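Local coordinates for extracellular solute-binding protein, family 1 (Bifidobacterium longum subsp. infantis ATCC 15697, PDB 3QUF) that probably captures a solute, likely a carbohydrate, outside the cell and delivers it to an ABC transporter for uptake, at residues K158-D161 with E162-M166; D221-P224 with V225-W229; S196-G199 with E200-K203. One frame throughout, in Å; residues are numbered along the deposited sequence. Where two conformers were deposited one is given.

Contact 1: residues K158-D161 with E162-M166; sequences KTWD and EFIEM
Glu162 turns its carboxylate back toward the start of its own helix, where OE1 accepts from Thr159 N at 2.8 Å; the donor approaches from above, 37° out of the carboxylate plane. With CG anti to the carbonyl carbon (chi1 -65°) and the chain extended beyond it, the acid reaches the preceding turn. OE1 also takes a weak bond from Lys158 N, and a water that accepts from Lys158 N gives it another weak one. In return Glu162 N donates, weakly, to Thr159 OG1 at 3.3 Å. Next, Phe163 N bonds to Thr159 O at 2.9 Å. The Phe163 ring runs alongside the Trp160 indole, its CD2 3.7 Å above the indole plane and offset toward the rim, with Trp160 six-membered ring and phenyl planes inclined at 36°. Phe141 meets the Phe163 ring as well. Ile164 N continues the helical bonding to Trp160 O, while its CD1 lies 3.7 Å from Trp160 NE1; that indole nitrogen is itself bonded to Arg228 O of helix 223-234. Glu165 N closes on Asp161 O at 3.0 Å, and a second water donates both to this oxygen and to Glu165 OE2, which also pairs with Lys168. The reciprocal bonds between Thr159, at the N-cap, and Glu162 define a capping box, here opening helix 160-172.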
loop_
_atom_site.group_PDB
_atom_site.type_symbol
_atom_site.label_atom_id
_atom_site.label_comp_id
_atom_site.label_asym_id
_atom_site.label_seq_id
_atom_site.Cartn_x
_atom_site.Cartn_y
_atom_site.Cartn_z
ATOM N N LYS A 158 20.039 -10.258 0.156
ATOM C CA LYS A 158 19.923 -8.874 -0.222
ATOM C C LYS A 158 19.425 -8.674 -1.655
ATOM O O LYS A 158 18.778 -7.681 -1.914
ATOM C CB LYS A 158 21.253 -8.164 -0.007
ATOM C CG LYS A 158 21.519 -7.945 1.471
ATOM C CD LYS A 158 22.819 -7.163 1.685
ATOM C CE LYS A 158 23.074 -6.918 3.180
ATOM N NZ LYS A 158 21.813 -6.586 3.914
ATOM N N THR A 159 19.727 -9.607 -2.569
ATOM C CA THR A 159 19.320 -9.469 -3.953
ATOM C C THR A 159 18.464 -10.630 -4.382
ATOM O O THR A 159 18.520 -11.703 -3.816
ATOM C CB THR A 159 20.542 -9.397 -4.879
ATOM O OG1 THR A 159 21.223 -10.662 -4.851
ATOM C CG2 THR A 159 21.485 -8.273 -4.425
ATOM N N TRP A 160 17.675 -10.406 -5.412
ATOM C CA TRP A 160 16.811 -11.447 -5.940
ATOM C C TRP A 160 17.574 -12.713 -6.398
ATOM O O TRP A 160 17.119 -13.846 -6.175
ATOM C CB TRP A 160 15.955 -10.854 -7.059
ATOM C CG TRP A 160 14.871 -11.740 -7.486
ATOM C CD1 TRP A 160 14.820 -12.480 -8.626
ATOM C CD2 TRP A 160 13.627 -11.947 -6.820
ATOM N NE1 TRP A 160 13.635 -13.186 -8.688
ATOM C CE2 TRP A 160 12.886 -12.875 -7.589
ATOM C CE3 TRP A 160 13.070 -11.451 -5.636
ATOM C CZ2 TRP A 160 11.619 -13.307 -7.223
ATOM C CZ3 TRP A 160 11.820 -11.893 -5.264
ATOM C CH2 TRP A 160 11.098 -12.805 -6.065
ATOM N N ASP A 161 18.729 -12.528 -7.037
ATOM C CA ASP A 161 19.527 -13.672 -7.471
ATOM C C ASP A 161 19.931 -14.510 -6.244
ATOM O O ASP A 161 19.867 -15.743 -6.274
ATOM C CB ASP A 161 20.756 -13.198 -8.270
ATOM C CG ASP A 161 20.375 -12.452 -9.542
ATOM O OD1 ASP A 161 19.168 -12.285 -9.804
ATOM O OD2 ASP A 161 21.282 -12.032 -10.293
ATOM N N GLU A 162 20.312 -13.847 -5.155
ATOM C CA GLU A 162 20.648 -14.550 -3.900
ATOM C C GLU A 162 19.419 -15.240 -3.281
ATOM O O GLU A 162 19.500 -16.323 -2.669
ATOM C CB GLU A 162 21.279 -13.572 -2.893
ATOM C CG GLU A 162 22.632 -12.987 -3.319
ATOM C CD GLU A 162 22.983 -11.639 -2.643
ATOM O OE1 GLU A 162 22.109 -11.005 -2.020
ATOM O OE2 GLU A 162 24.162 -11.217 -2.724
ATOM N N PHE A 163 18.268 -14.604 -3.420
ATOM C CA PHE A 163 17.016 -15.208 -2.985
ATOM C C PHE A 163 16.695 -16.491 -3.750
ATOM O O PHE A 163 16.204 -17.474 -3.163
ATOM C CB PHE A 163 15.881 -14.184 -3.144
ATOM C CG PHE A 163 14.497 -14.724 -2.871
ATOM C CD1 PHE A 163 14.066 -14.936 -1.581
ATOM C CD2 PHE A 163 13.599 -14.918 -3.908
ATOM C CE1 PHE A 163 12.764 -15.398 -1.330
ATOM C CE2 PHE A 163 12.313 -15.361 -3.664
ATOM C CZ PHE A 163 11.907 -15.602 -2.364
ATOM N N ILE A 164 16.961 -16.496 -5.053
ATOM C CA ILE A 164 16.716 -17.683 -5.866
ATOM C C ILE A 164 17.678 -18.789 -5.395
ATOM O O ILE A 164 17.261 -19.943 -5.189
ATOM C CB ILE A 164 16.873 -17.405 -7.374
ATOM C CG1 ILE A 164 15.713 -16.534 -7.876
ATOM C CG2 ILE A 164 16.903 -18.714 -8.178
ATOM C CD1 ILE A 164 15.869 -16.025 -9.312
ATOM N N GLU A 165 18.942 -18.433 -5.195
ATOM C CA GLU A 165 19.945 -19.417 -4.743
ATOM C C GLU A 165 19.568 -19.976 -3.360
ATOM O O GLU A 165 19.675 -21.179 -3.137
ATOM C CB GLU A 165 21.339 -18.802 -4.692
ATOM C CG GLU A 165 21.965 -18.529 -6.063
ATOM C CD GLU A 165 22.064 -19.773 -6.983
ATOM O OE1 GLU A 165 22.630 -20.808 -6.552
ATOM O OE2 GLU A 165 21.574 -19.706 -8.141
HETATM N N MSE A 166 19.086 -19.114 -2.460
HETATM C CA MSE A 166 18.646 -19.557 -1.134
HETATM C C MSE A 166 17.453 -20.497 -1.235
HETATM O O MSE A 166 17.403 -21.513 -0.530
HETATM C CB MSE A 166 18.272 -18.360 -0.263
HETATM C CG MSE A 166 17.925 -18.695 1.187
HETATM SE SE MSE A 166 16.894 -17.288 2.031
HETATM C CE MSE A 166 15.384 -17.245 0.777
HETATM O O HOH W 1 22.808 -11.395 0.566
HETATM O O HOH W 2 20.507 -17.253 -8.648
#

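Contact 2: residues D221-P224 with V225-W229; sequences DWTP and VFKRW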
loop_
_atom_site.group_PDB
_atom_site.type_symbol
_atom_site.label_atom_id
_atom_site.label_comp_id
_atom_site.label_asym_id
_atom_site.label_seq_id
_atom_site.Cartn_x
_atom_site.Cartn_y
_atom_site.Cartn_z
ATOM N N ASP A 221 8.943 -1.560 -19.236
ATOM C CA ASP A 221 9.405 -1.522 -17.832
ATOM C C ASP A 221 9.058 -2.716 -16.977
ATOM O O ASP A 221 9.818 -3.046 -16.070
ATOM C CB ASP A 221 8.947 -0.237 -17.165
ATOM C CG ASP A 221 9.819 0.947 -17.538
ATOM O OD1 ASP A 221 11.083 0.808 -17.634
ATOM O OD2 ASP A 221 9.220 2.003 -17.743
ATOM N N TRP A 222 7.917 -3.352 -17.204
ATOM C CA TRP A 222 7.571 -4.504 -16.405
ATOM C C TRP A 222 8.205 -5.781 -16.941
ATOM O O TRP A 222 8.452 -6.688 -16.169
ATOM C CB TRP A 222 6.065 -4.692 -16.277
ATOM C CG TRP A 222 5.402 -3.747 -15.282
ATOM C CD1 TRP A 222 5.738 -2.438 -15.025
ATOM C CD2 TRP A 222 4.306 -4.045 -14.400
ATOM N NE1 TRP A 222 4.895 -1.913 -14.079
ATOM C CE2 TRP A 222 4.003 -2.872 -13.687
ATOM C CE3 TRP A 222 3.533 -5.178 -14.176
ATOM C CZ2 TRP A 222 2.973 -2.809 -12.732
ATOM C CZ3 TRP A 222 2.489 -5.114 -13.241
ATOM C CH2 TRP A 222 2.232 -3.929 -12.527
ATOM N N THR A 223 8.464 -5.840 -18.255
ATOM C CA THR A 223 9.084 -7.060 -18.835
ATOM C C THR A 223 10.317 -7.532 -18.101
ATOM O O THR A 223 10.391 -8.694 -17.732
ATOM C CB THR A 223 9.397 -6.914 -20.329
ATOM O OG1 THR A 223 8.188 -6.627 -21.016
ATOM C CG2 THR A 223 9.992 -8.197 -20.867
ATOM N N PRO A 224 11.292 -6.634 -17.860
ATOM C CA PRO A 224 12.514 -7.086 -17.176
ATOM C C PRO A 224 12.286 -7.573 -15.758
ATOM O O PRO A 224 13.019 -8.423 -15.266
ATOM C CB PRO A 224 13.407 -5.852 -17.158
ATOM C CG PRO A 224 12.532 -4.689 -17.440
ATOM C CD PRO A 224 11.355 -5.215 -18.253
ATOM N N VAL A 225 11.254 -7.044 -15.120
ATOM C CA VAL A 225 10.914 -7.457 -13.767
ATOM C C VAL A 225 10.223 -8.795 -13.800
ATOM O O VAL A 225 10.572 -9.701 -13.039
ATOM C CB VAL A 225 10.093 -6.373 -13.027
ATOM C CG1 VAL A 225 9.842 -6.772 -11.525
ATOM C CG2 VAL A 225 10.818 -5.034 -13.108
ATOM N N PHE A 226 9.309 -8.973 -14.734
ATOM C CA PHE A 226 8.674 -10.259 -14.935
ATOM C C PHE A 226 9.736 -11.326 -15.267
ATOM O O PHE A 226 9.596 -12.465 -14.858
ATOM C CB PHE A 226 7.676 -10.220 -16.078
ATOM C CG PHE A 226 6.272 -9.731 -15.718
ATOM C CD1 PHE A 226 5.576 -10.242 -14.636
ATOM C CD2 PHE A 226 5.636 -8.810 -16.529
ATOM C CE1 PHE A 226 4.255 -9.805 -14.354
ATOM C CE2 PHE A 226 4.340 -8.390 -16.267
ATOM C CZ PHE A 226 3.653 -8.894 -15.176
ATOM N N LYS A 227 10.765 -10.959 -16.021
ATOM C CA LYS A 227 11.822 -11.917 -16.391
ATOM C C LYS A 227 12.528 -12.449 -15.152
ATOM O O LYS A 227 12.824 -13.649 -15.056
ATOM C CB LYS A 227 12.861 -11.304 -17.335
ATOM C CG LYS A 227 12.419 -11.095 -18.772
ATOM C CD LYS A 227 13.658 -10.859 -19.694
ATOM C CE LYS A 227 13.296 -10.387 -21.125
ATOM N NZ LYS A 227 12.196 -11.148 -21.775
ATOM N N ARG A 228 12.843 -11.555 -14.217
ATOM C CA ARG A 228 13.533 -11.958 -13.009
ATOM C C ARG A 228 12.588 -12.712 -12.084
ATOM O O ARG A 228 12.962 -13.713 -11.461
ATOM C CB ARG A 228 14.164 -10.757 -12.319
ATOM C CG ARG A 228 15.209 -10.051 -13.177
ATOM C CD ARG A 228 16.318 -11.033 -13.661
ATOM N NE ARG A 228 16.923 -11.746 -12.531
ATOM C CZ ARG A 228 17.322 -13.024 -12.529
ATOM N NH1 ARG A 228 17.165 -13.788 -13.585
ATOM N NH2 ARG A 228 17.859 -13.555 -11.429
ATOM N N TRP A 229 11.342 -12.272 -12.040
ATOM C CA TRP A 229 10.321 -12.988 -11.262
ATOM C C TRP A 229 10.071 -14.383 -11.872
ATOM O O TRP A 229 10.008 -15.360 -11.129
ATOM C CB TRP A 229 9.022 -12.146 -11.186
ATOM C CG TRP A 229 8.121 -12.460 -10.042
ATOM C CD1 TRP A 229 8.334 -12.197 -8.747
ATOM C CD2 TRP A 229 6.842 -13.102 -10.116
ATOM N NE1 TRP A 229 7.262 -12.616 -7.984
ATOM C CE2 TRP A 229 6.327 -13.158 -8.807
ATOM C CE3 TRP A 229 6.069 -13.596 -11.163
ATOM C CZ2 TRP A 229 5.104 -13.729 -8.505
ATOM C CZ3 TRP A 229 4.838 -14.141 -10.864
ATOM C CH2 TRP A 229 4.374 -14.216 -9.540
#
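The backbone bonds from Phe226 N to Trp222 O (2.8 Å) and from Lys227 N to Thr223 O (2.9 Å) have the i to i+4 spacing of an alpha-helix and identify this as the N-terminal part of helix 223-234. Trp222 O also receives a weak bond from Val225 N, and Arg228 N reaches Pro224 O only weakly. Among the side chains, Trp222 and Phe226 form an offset edge-to-face pair: the indole edge is directed at the phenyl face, the six-membered ring centroids of Trp222 and Phe226 are 5.9 Å apart and their planes stand at 65°. The approach is made by Trp222 CE3, 3.9 Å from Phe226 CZ. Phe190 of helix 188-199 stacks on Phe226 and meets Trp222 too, while Trp222 NE1 is hydrogen-bonded to Asp208 OD1. Val225 CG2, set anti to the carbonyl carbon and beside its own backbone N, lies 3.7 Å from Asp221 O, a buried carbonyl oxygen with no polar partner in the model. Thr223 and Lys227 lie side by side. Lys227 CG rests 3.3 Å from Thr223 O, and further out Lys227 NZ comes to 3.8 Å from the Thr223 methyl carbon CG2.

Contact 3: residues S196-G199 with E200-K203; sequences SYYG and EQGK
Two carbonyl oxygens, Tyr198 O and Gly199 O, fasten the loop of Glu200-Lys203 to the last turn of helix 188-199. Lys203 N donates to Tyr198 O at 3.3 Å from above the carbonyl plane, and Gln201 N adds a weak bond to the same atom; Gly202 N donates to Gly199 O at 2.9 Å. Just before these, Glu200 N still bonds to Ser196 O at 2.8 Å, an i to i+4 helical bond. This inner part is close-packed. Glu200 CG comes within 3.1 Å of Ser196 O, and the carboxylate lies beside the serine hydroxyl, although the angle between OG and OE2 is too poor for a hydrogen bond. Each has partners elsewhere: Ser196 OG is held by Gly292 O and Tyr287 N, and Glu200 OE1 by Ser288 OG, so both groups are tied to the same neighbouring loop.

On the outer side, by contrast, Gln201 and Gly202 are exposed, and Gln201 and Lys203 meet the tyrosines of the last turn. Gln201 leans back along the helix, its CG anti to the carbonyl carbon (chi1 -56°), and NE2 donates to Tyr197 O at 3.0 Å. Held in this way, the amide nitrogen stands 3.6 Å above one face of the Tyr197 ring, offset toward its rim, with the amide and ring planes 75° apart. Lys203 lays its aliphatic chain against Tyr198, CD touching CD1 at 3.6 Å, before its ammonium group pairs with Asp210. Gly202, also on the solvent side, has a positive phi of 94°, through which the chain leaves helical geometry. Together with the bonds from Gly202 N and Lys203 N back into the last turn, this is a Schellman motif, overlapping a type I turn from Gly199 to Gly202, that terminates helix 188-199.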
loop_
_atom_site.group_PDB
_atom_site.type_symbol
_atom_site.label_atom_id
_atom_site.label_comp_id
_atom_site.label_asym_id
_atom_site.label_seq_id
_atom_site.Cartn_x
_atom_site.Cartn_y
_atom_site.Cartn_z
ATOM N N SER A 196 12.042 -1.983 -6.516
ATOM C CA SER A 196 13.509 -1.902 -6.579
ATOM C C SER A 196 13.991 -1.548 -7.958
ATOM O O SER A 196 14.903 -0.726 -8.113
ATOM C CB SER A 196 14.096 -3.215 -6.128
ATOM O OG SER A 196 15.521 -3.273 -6.263
ATOM N N TYR A 197 13.440 -2.195 -8.979
ATOM C CA TYR A 197 13.760 -1.861 -10.368
ATOM C C TYR A 197 13.712 -0.381 -10.628
ATOM O O TYR A 197 14.612 0.161 -11.260
ATOM C CB TYR A 197 12.829 -2.616 -11.350
ATOM C CG TYR A 197 12.868 -2.148 -12.777
ATOM C CD1 TYR A 197 13.810 -2.649 -13.667
ATOM C CD2 TYR A 197 11.940 -1.235 -13.247
ATOM C CE1 TYR A 197 13.840 -2.237 -14.964
ATOM C CE2 TYR A 197 11.960 -0.825 -14.586
ATOM C CZ TYR A 197 12.927 -1.340 -15.423
ATOM O OH TYR A 197 12.957 -0.923 -16.739
ATOM N N TYR A 198 12.675 0.274 -10.123
ATOM C CA TYR A 198 12.517 1.694 -10.271
ATOM C C TYR A 198 13.369 2.496 -9.297
ATOM O O TYR A 198 13.999 3.509 -9.686
ATOM C CB TYR A 198 11.046 2.052 -10.063
ATOM C CG TYR A 198 10.078 1.669 -11.153
ATOM C CD1 TYR A 198 10.321 2.008 -12.491
ATOM C CD2 TYR A 198 8.875 1.056 -10.837
ATOM C CE1 TYR A 198 9.394 1.747 -13.478
ATOM C CE2 TYR A 198 7.937 0.796 -11.841
ATOM C CZ TYR A 198 8.184 1.172 -13.145
ATOM O OH TYR A 198 7.242 0.931 -14.142
ATOM N N GLY A 199 13.408 2.064 -8.039
ATOM C CA GLY A 199 14.080 2.817 -6.994
ATOM C C GLY A 199 15.578 2.861 -7.245
ATOM O O GLY A 199 16.234 3.877 -6.952
ATOM N N GLU A 200 16.118 1.794 -7.812
ATOM C CA GLU A 200 17.552 1.735 -8.123
ATOM C C GLU A 200 17.939 2.752 -9.175
ATOM O O GLU A 200 19.116 3.141 -9.235
ATOM C CB GLU A 200 17.957 0.322 -8.567
ATOM C CG GLU A 200 17.925 -0.732 -7.423
ATOM C CD GLU A 200 18.270 -2.115 -7.880
ATOM O OE1 GLU A 200 18.440 -2.318 -9.110
ATOM O OE2 GLU A 200 18.445 -3.005 -7.019
ATOM N N GLN A 201 16.972 3.167 -10.002
ATOM C CA GLN A 201 17.158 4.232 -10.970
ATOM C C GLN A 201 16.985 5.629 -10.398
ATOM O O GLN A 201 17.045 6.599 -11.152
ATOM C CB GLN A 201 16.162 4.096 -12.096
ATOM C CG GLN A 201 16.186 2.781 -12.806
ATOM C CD GLN A 201 15.120 2.736 -13.866
ATOM O OE1 GLN A 201 15.146 3.523 -14.828
ATOM N NE2 GLN A 201 14.214 1.810 -13.741
ATOM N N GLY A 202 16.695 5.750 -9.105
ATOM C CA GLY A 202 16.483 7.062 -8.463
ATOM C C GLY A 202 15.034 7.515 -8.380
ATOM O O GLY A 202 14.723 8.638 -7.902
ATOM N N LYS A 203 14.117 6.651 -8.786
ATOM C CA LYS A 203 12.702 7.002 -8.713
ATOM C C LYS A 203 12.158 6.919 -7.298
ATOM O O LYS A 203 12.697 6.188 -6.475
ATOM C CB LYS A 203 11.859 6.147 -9.682
ATOM C CG LYS A 203 12.208 6.362 -11.172
ATOM C CD LYS A 203 11.305 5.497 -12.073
ATOM C CE LYS A 203 11.341 5.883 -13.577
ATOM N NZ LYS A 203 10.731 7.263 -13.854
#

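Along the chain the order is contact 1, contact 3, contact 2, at the start of helix 160-172, the end of helix 188-199 with the loop after it, and the start of helix 223-234, all on one side of the chain's centre. Though last in sequence, contact 2 touches both others: its centre is about 15 Å from that of contact 1 and about 13 Å from that of contact 3, whereas contacts 1 and 3 stay about 7 Å apart at their nearest atoms. Trp160 CZ2 packs 3.8 Å from Trp229 CD1, and Asp221 OD1 lies 2.7 Å from Tyr197 OH, a probable hydrogen bond. Two helix starts and one helix end are thus knitted together, consistent with a single lobe of a two-lobed solute-binding protein.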